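Local structure of rhusiopathiae surface protein B (3V10) at residues Ile240-Gly244 / Gln245-Val249; His208-Asp212 / Gly213-Val217. The protein probably binds collagen as a cell-wall-anchored surface adhesin, through the collagen-binding region that this chain represents. One frame throughout, in Å; residues are numbered along the deposited sequence.

Contact 1 (Ile240-Gly244 / Gln245-Val249); sequences ITVEG and QVLTV
Thr-241 and Thr-248 form a hydrogen-bonded antiparallel pair, their side chains side by side and pointing the same way. Both backbone bonds are 2.9 Å: Thr-241 N to Thr-248 O, and Thr-248 N to Thr-241 O. Glu-243 and Val-246 repeat the pattern around the type II' turn, where Gly-244 takes the first central position with the positive phi (63°) that suits glycine; this is a beta hairpin with a two-residue loop, Gly-244 and Gln-245. The closely packed part is the apolar face, where Ile-240, Leu-247 and Val-249 are buried. Ile-240 CG1 lies 4.1 Å from Val-249 CG2, and in the facing non-hydrogen-bonded pair Val-242 CG2 meets Leu-247 CG at 4.2 Å. The opposite face is hydrated and, apart from buried Thr-248, at least partly exposed. Chi1 of 63° sets Thr-241 OG1 between its backbone N and carbonyl carbon, 3.4 Å from Thr-248 CB; the two hydroxyls, 3.8 Å apart from OG1 to OG1, are joined through one water that also donates to Val-246 O. Glu-243 leads its carboxylate away. Strand 246-251 pairs on its other side with strand 198-204, while Val-242 and Leu-247 pack on strand 208-221, and Asn-234 of helix 230-236 receives the N-H of Ile-240.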
ATOM      1  N   ILE A 240      24.127   9.675   8.120  1.00 13.20           N
ATOM      2  CA  ILE A 240      22.696   9.446   8.226  1.00 13.41           C
ATOM      3  C   ILE A 240      22.426   9.260   9.709  1.00 13.78           C
ATOM      4  O   ILE A 240      23.040   8.411  10.360  1.00 13.68           O
ATOM      5  CB  ILE A 240      22.257   8.188   7.464  1.00 13.14           C
ATOM      6  CG1 ILE A 240      22.333   8.443   5.957  1.00 15.02           C
ATOM      7  CG2 ILE A 240      20.839   7.802   7.865  1.00 15.67           C
ATOM      8  CD1 ILE A 240      21.992   7.228   5.112  1.00 16.75           C
ATOM      9  N   THR A 241      21.530  10.073  10.248  1.00 12.65           N
ATOM     10  CA  THR A 241      21.188   9.985  11.655  1.00 13.00           C
ATOM     11  C   THR A 241      19.701   9.712  11.802  1.00 13.29           C
ATOM     12  O   THR A 241      18.908  10.043  10.921  1.00 11.63           O
ATOM     13  CB  THR A 241      21.530  11.296  12.399  1.00 13.58           C
ATOM     14  OG1 THR A 241      20.744  12.374  11.873  1.00 11.88           O
ATOM     15  CG2 THR A 241      23.010  11.625  12.234  1.00 15.63           C
ATOM     16  N   VAL A 242      19.331   9.090  12.912  1.00 13.61           N
ATOM     17  CA  VAL A 242      17.933   8.802  13.185  1.00 13.76           C
ATOM     18  C   VAL A 242      17.674   9.168  14.633  1.00 13.32           C
ATOM     19  O   VAL A 242      18.375   8.708  15.529  1.00 14.09           O
ATOM     20  CB  VAL A 242      17.596   7.302  12.993  1.00 15.78           C
ATOM     21  CG1 VAL A 242      16.135   7.048  13.341  1.00 17.33           C
ATOM     22  CG2 VAL A 242      17.864   6.882  11.560  1.00 16.57           C
ATOM     23  N   GLU A 243      16.689  10.029  14.854  1.00 12.54           N
ATOM     24  CA  GLU A 243      16.315  10.431  16.197  1.00 13.06           C
ATOM     25  C   GLU A 243      14.798  10.462  16.206  1.00 11.75           C
ATOM     26  O   GLU A 243      14.185  11.360  15.638  1.00 10.73           O
ATOM     27  CB  GLU A 243      16.866  11.815  16.537  1.00 15.18           C
ATOM     28  CG  GLU A 243      18.388  11.946  16.490  1.00 21.18           C
ATOM     29  CD  GLU A 243      19.115  10.976  17.415  1.00 24.99           C
ATOM     30  OE1 GLU A 243      18.647  10.753  18.550  1.00 25.35           O
ATOM     31  OE2 GLU A 243      20.172  10.445  17.007  1.00 27.61           O
ATOM     32  N   GLY A 244      14.197   9.463  16.841  1.00 12.92           N
ATOM     33  CA  GLY A 244      12.752   9.398  16.886  1.00 13.37           C
ATOM     34  C   GLY A 244      12.204   9.245  15.480  1.00 10.87           C
ATOM     35  O   GLY A 244      12.574   8.318  14.758  1.00 11.76           O
ATOM     36  N   GLN A 245      11.346  10.178  15.088  1.00 11.28           N
ATOM     37  CA  GLN A 245      10.715  10.173  13.775  1.00 10.34           C
ATOM     38  C   GLN A 245      11.543  10.912  12.725  1.00  9.25           C
ATOM     39  O   GLN A 245      11.163  10.963  11.560  1.00  9.08           O
ATOM     40  CB  GLN A 245       9.344  10.846  13.862  1.00  9.52           C
ATOM     41  CG  GLN A 245       8.350  10.180  14.803  1.00 12.67           C
ATOM     42  CD  GLN A 245       7.980   8.778  14.363  1.00 14.08           C
ATOM     43  OE1 GLN A 245       8.578   7.800  14.803  1.00 13.38           O
ATOM     44  NE2 GLN A 245       6.992   8.676  13.476  1.00 14.70           N
ATOM     45  N   VAL A 246      12.674  11.477  13.134  1.00  9.20           N
ATOM     46  CA  VAL A 246      13.500  12.242  12.211  1.00 10.32           C
ATOM     47  C   VAL A 246      14.735  11.528  11.671  1.00  8.09           C
ATOM     48  O   VAL A 246      15.626  11.151  12.426  1.00  9.78           O
ATOM     49  CB  VAL A 246      13.966  13.564  12.863  1.00 10.49           C
ATOM     50  CG1 VAL A 246      14.669  14.427  11.818  1.00 11.87           C
ATOM     51  CG2 VAL A 246      12.768  14.307  13.473  1.00 11.54           C
ATOM     52  N   LEU A 247      14.777  11.355  10.352  1.00  9.21           N
ATOM     53  CA  LEU A 247      15.897  10.712   9.676  1.00  7.95           C
ATOM     54  C   LEU A 247      16.565  11.811   8.851  1.00  8.68           C
ATOM     55  O   LEU A 247      15.928  12.445   8.003  1.00  7.39           O
ATOM     56  CB  LEU A 247      15.397   9.577   8.775  1.00  8.73           C
ATOM     57  CG  LEU A 247      16.436   8.726   8.036  1.00 10.71           C
ATOM     58  CD1 LEU A 247      15.795   7.400   7.599  1.00 14.95           C
ATOM     59  CD2 LEU A 247      16.962   9.494   6.833  1.00 12.78           C
ATOM     60  N   THR A 248      17.842  12.048   9.122  1.00  7.35           N
ATOM     61  CA  THR A 248      18.579  13.095   8.432  1.00  8.74           C
ATOM     62  C   THR A 248      19.700  12.516   7.591  1.00  9.19           C
ATOM     63  O   THR A 248      20.425  11.632   8.036  1.00  9.38           O
ATOM     64  CB  THR A 248      19.182  14.090   9.451  1.00  9.31           C
ATOM     65  OG1 THR A 248      18.137  14.590  10.292  1.00  8.93           O
ATOM     66  CG2 THR A 248      19.873  15.259   8.734  1.00  9.67           C
ATOM     67  N   VAL A 249      19.825  13.017   6.366  1.00  8.75           N
ATOM     68  CA  VAL A 249      20.860  12.569   5.451  1.00 10.08           C
ATOM     69  C   VAL A 249      21.693  13.786   5.089  1.00  9.78           C
ATOM     70  O   VAL A 249      21.160  14.789   4.607  1.00  9.74           O
ATOM     71  CB  VAL A 249      20.256  11.980   4.151  1.00 10.94           C
ATOM     72  CG1 VAL A 249      21.368  11.511   3.210  1.00 12.23           C
ATOM     73  CG2 VAL A 249      19.324  10.827   4.491  1.00 10.61           C
TER
HETATM   74  O   HOH W   1      18.068  12.718  12.446  1.00 12.36           O
HETATM   75  O   HOH W   2      10.388   6.564  13.486  1.00 14.54           O

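Contact 2 (His208-Asp212 / Gly213-Val217); sequences HKLVD and GSIMV
The flat peptide group joining Val-211 to Asp-212 meets Ser-214 at its carbonyl edge. Ser-214 OG donates to Val-211 O over 2.8 Å, in the carbonyl plane and on a lone pair. The backbone Ser-214 N reaches that oxygen at 3.1 Å from a position tilted 25° off the plane, with a bent N-H angle of 140°, and so closes the type II turn Val-211 to Ser-214. With chi1 of 68°, OG sits between the backbone N and carbonyl carbon of its own residue, which points it back at the carbonyl oxygen of Val-211, and its neighbour Val-211 CB is 3.9 Å away. The other flat group, the Asp-212 carboxylate, brings OD1 to 3.3 Å from Gly-213 N, but the angle is too poor for a bond. Gly-213 holds the third position of the turn with positive phi. Flanking the turn on either side in sequence, Leu-210 and Ile-215 cross at about a right angle, meeting at their CD1 methyls, 4.1 Å apart; Tyr-265 of strand 260-269 packs on both. Ser-214 OG also accepts from Asp-266 N, so the hydroxyl acts as acceptor and donor at once, which would be expected to strengthen its bond to Val-211 O; two bonds from one residue grip that oxygen and should hold the serine rotamer and the turn together.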
ATOM      1  N   HIS A 208       3.204   5.585  12.366  1.00  9.88           N
ATOM      2  CA  HIS A 208       4.202   4.591  12.004  1.00 10.14           C
ATOM      3  C   HIS A 208       5.590   5.036  12.437  1.00 10.35           C
ATOM      4  O   HIS A 208       5.817   6.217  12.682  1.00  9.92           O
ATOM      5  CB  HIS A 208       4.171   4.275  10.499  1.00 10.33           C
ATOM      6  CG  HIS A 208       4.352   5.468   9.607  1.00  9.28           C
ATOM      7  ND1 HIS A 208       5.139   5.427   8.475  1.00  7.91           N
ATOM      8  CD2 HIS A 208       3.819   6.712   9.649  1.00  7.50           C
ATOM      9  CE1 HIS A 208       5.084   6.595   7.860  1.00  8.15           C
ATOM     10  NE2 HIS A 208       4.288   7.392   8.551  1.00  6.78           N
ATOM     11  N   LYS A 209       6.502   4.079  12.560  1.00 10.71           N
ATOM     12  CA  LYS A 209       7.870   4.371  12.984  1.00 12.40           C
ATOM     13  C   LYS A 209       8.869   3.623  12.122  1.00 12.41           C
ATOM     14  O   LYS A 209       8.558   2.576  11.550  1.00 11.37           O
ATOM     15  CB  LYS A 209       8.101   3.946  14.440  1.00 16.42           C
ATOM     16  CG  LYS A 209       7.116   4.479  15.455  1.00 21.08           C
ATOM     17  CD  LYS A 209       7.670   4.318  16.868  1.00 23.75           C
ATOM     18  CE  LYS A 209       6.572   4.451  17.913  1.00 26.66           C
ATOM     19  NZ  LYS A 209       5.695   5.618  17.631  1.00 28.30           N
ATOM     20  N   LEU A 210      10.084   4.153  12.060  1.00 11.06           N
ATOM     21  CA  LEU A 210      11.146   3.533  11.287  1.00 11.07           C
ATOM     22  C   LEU A 210      11.489   2.163  11.872  1.00 12.16           C
ATOM     23  O   LEU A 210      11.508   1.977  13.094  1.00 12.65           O
ATOM     24  CB  LEU A 210      12.387   4.442  11.285  1.00 13.21           C
ATOM     25  CG  LEU A 210      13.563   4.030  10.386  1.00 18.27           C
ATOM     26  CD1 LEU A 210      14.234   5.273   9.800  1.00 21.26           C
ATOM     27  CD2 LEU A 210      14.550   3.194  11.185  1.00 19.97           C
ATOM     28  N   VAL A 211      11.747   1.201  10.996  1.00 10.61           N
ATOM     29  CA  VAL A 211      12.111  -0.141  11.433  1.00 11.44           C
ATOM     30  C   VAL A 211      13.624  -0.175  11.640  1.00 13.76           C
ATOM     31  O   VAL A 211      14.396   0.034  10.703  1.00 12.66           O
ATOM     32  CB  VAL A 211      11.707  -1.198  10.386  1.00 10.94           C
ATOM     33  CG1 VAL A 211      12.264  -2.567  10.776  1.00 12.44           C
ATOM     34  CG2 VAL A 211      10.185  -1.260  10.278  1.00  9.10           C
ATOM     35  N   ASP A 212      14.038  -0.441  12.875  1.00 15.17           N
ATOM     36  CA  ASP A 212      15.450  -0.485  13.233  1.00 16.44           C
ATOM     37  C   ASP A 212      16.304  -1.330  12.293  1.00 16.26           C
ATOM     38  O   ASP A 212      15.979  -2.487  12.013  1.00 15.64           O
ATOM     39  CB  ASP A 212      15.587  -0.999  14.669  1.00 19.22           C
ATOM     40  CG  ASP A 212      17.025  -1.107  15.118  1.00 22.72           C
ATOM     41  OD1 ASP A 212      17.760  -0.102  15.000  1.00 25.54           O
ATOM     42  OD2 ASP A 212      17.412  -2.194  15.595  1.00 22.14           O
ATOM     43  N   GLY A 213      17.391  -0.731  11.807  1.00 14.76           N
ATOM     44  CA  GLY A 213      18.317  -1.410  10.913  1.00 15.69           C
ATOM     45  C   GLY A 213      17.884  -1.642   9.476  1.00 16.30           C
ATOM     46  O   GLY A 213      18.521  -2.419   8.761  1.00 16.57           O
ATOM     47  N   SER A 214      16.838  -0.957   9.025  1.00 13.51           N
ATOM     48  CA  SER A 214      16.344  -1.169   7.664  1.00 12.76           C
ATOM     49  C   SER A 214      16.870  -0.187   6.622  1.00 11.82           C
ATOM     50  O   SER A 214      16.484  -0.257   5.454  1.00 12.49           O
ATOM     51  CB  SER A 214      14.817  -1.106   7.656  1.00 12.57           C
ATOM     52  OG  SER A 214      14.383   0.211   7.941  1.00 11.56           O
ATOM     53  N   ILE A 215      17.742   0.725   7.035  1.00 10.53           N
ATOM     54  CA  ILE A 215      18.271   1.724   6.105  1.00 10.32           C
ATOM     55  C   ILE A 215      19.420   1.226   5.242  1.00 11.55           C
ATOM     56  O   ILE A 215      20.429   0.754   5.758  1.00 11.38           O
ATOM     57  CB  ILE A 215      18.764   2.969   6.856  1.00 11.31           C
ATOM     58  CG1 ILE A 215      17.616   3.568   7.673  1.00 10.18           C
ATOM     59  CG2 ILE A 215      19.302   3.989   5.866  1.00 11.62           C
ATOM     60  CD1 ILE A 215      18.048   4.725   8.552  1.00 10.98           C
ATOM     61  N   MET A 216      19.261   1.349   3.929  1.00 11.29           N
ATOM     62  CA  MET A 216      20.295   0.943   2.987  1.00 12.55           C
ATOM     63  C   MET A 216      20.432   2.080   1.977  1.00 12.34           C
ATOM     64  O   MET A 216      19.566   2.948   1.901  1.00  9.59           O
ATOM     65  CB  MET A 216      19.901  -0.358   2.283  1.00 11.76           C
ATOM     66  CG  MET A 216      19.680  -1.552   3.223  1.00 15.41           C
ATOM     67  SD  MET A 216      21.190  -2.181   4.002  1.00  9.97           S
ATOM     68  CE  MET A 216      20.878  -1.937   5.697  1.00 21.45           C
ATOM     69  N   VAL A 217      21.514   2.094   1.208  1.00 11.15           N
ATOM     70  CA  VAL A 217      21.709   3.168   0.236  1.00 11.50           C
ATOM     71  C   VAL A 217      22.269   2.674  -1.089  1.00 12.96           C
ATOM     72  O   VAL A 217      23.211   1.894  -1.108  1.00 15.92           O
ATOM     73  CB  VAL A 217      22.698   4.235   0.772  1.00 11.54           C
ATOM     74  CG1 VAL A 217      22.752   5.417  -0.175  1.00 12.54           C
ATOM     75  CG2 VAL A 217      22.296   4.678   2.168  1.00 13.79           C
TER

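Going from the N terminus, contact 2 comes first: within residues 208-217 the turn 211-214 interrupts the long strand 208-221, and it is complete before contact 1 opens. Strand 224-229 and helix 230-236 follow, and then contact 1 closes the hairpin 240-249. The two loops are in series, neither enclosing the other, with centres about 10 Å apart. They touch directly: the Leu-247 CD1 methyl lies 3.4 Å from Leu-210 CD1 and 3.6 Å from Ile-215 CD1, and Gln-245 NE2 probably bonds to His-208 O at 2.8 Å. The sheet containing strands 239-243 and 246-251 is thereby tied to the five-stranded sheet containing strand 208-221.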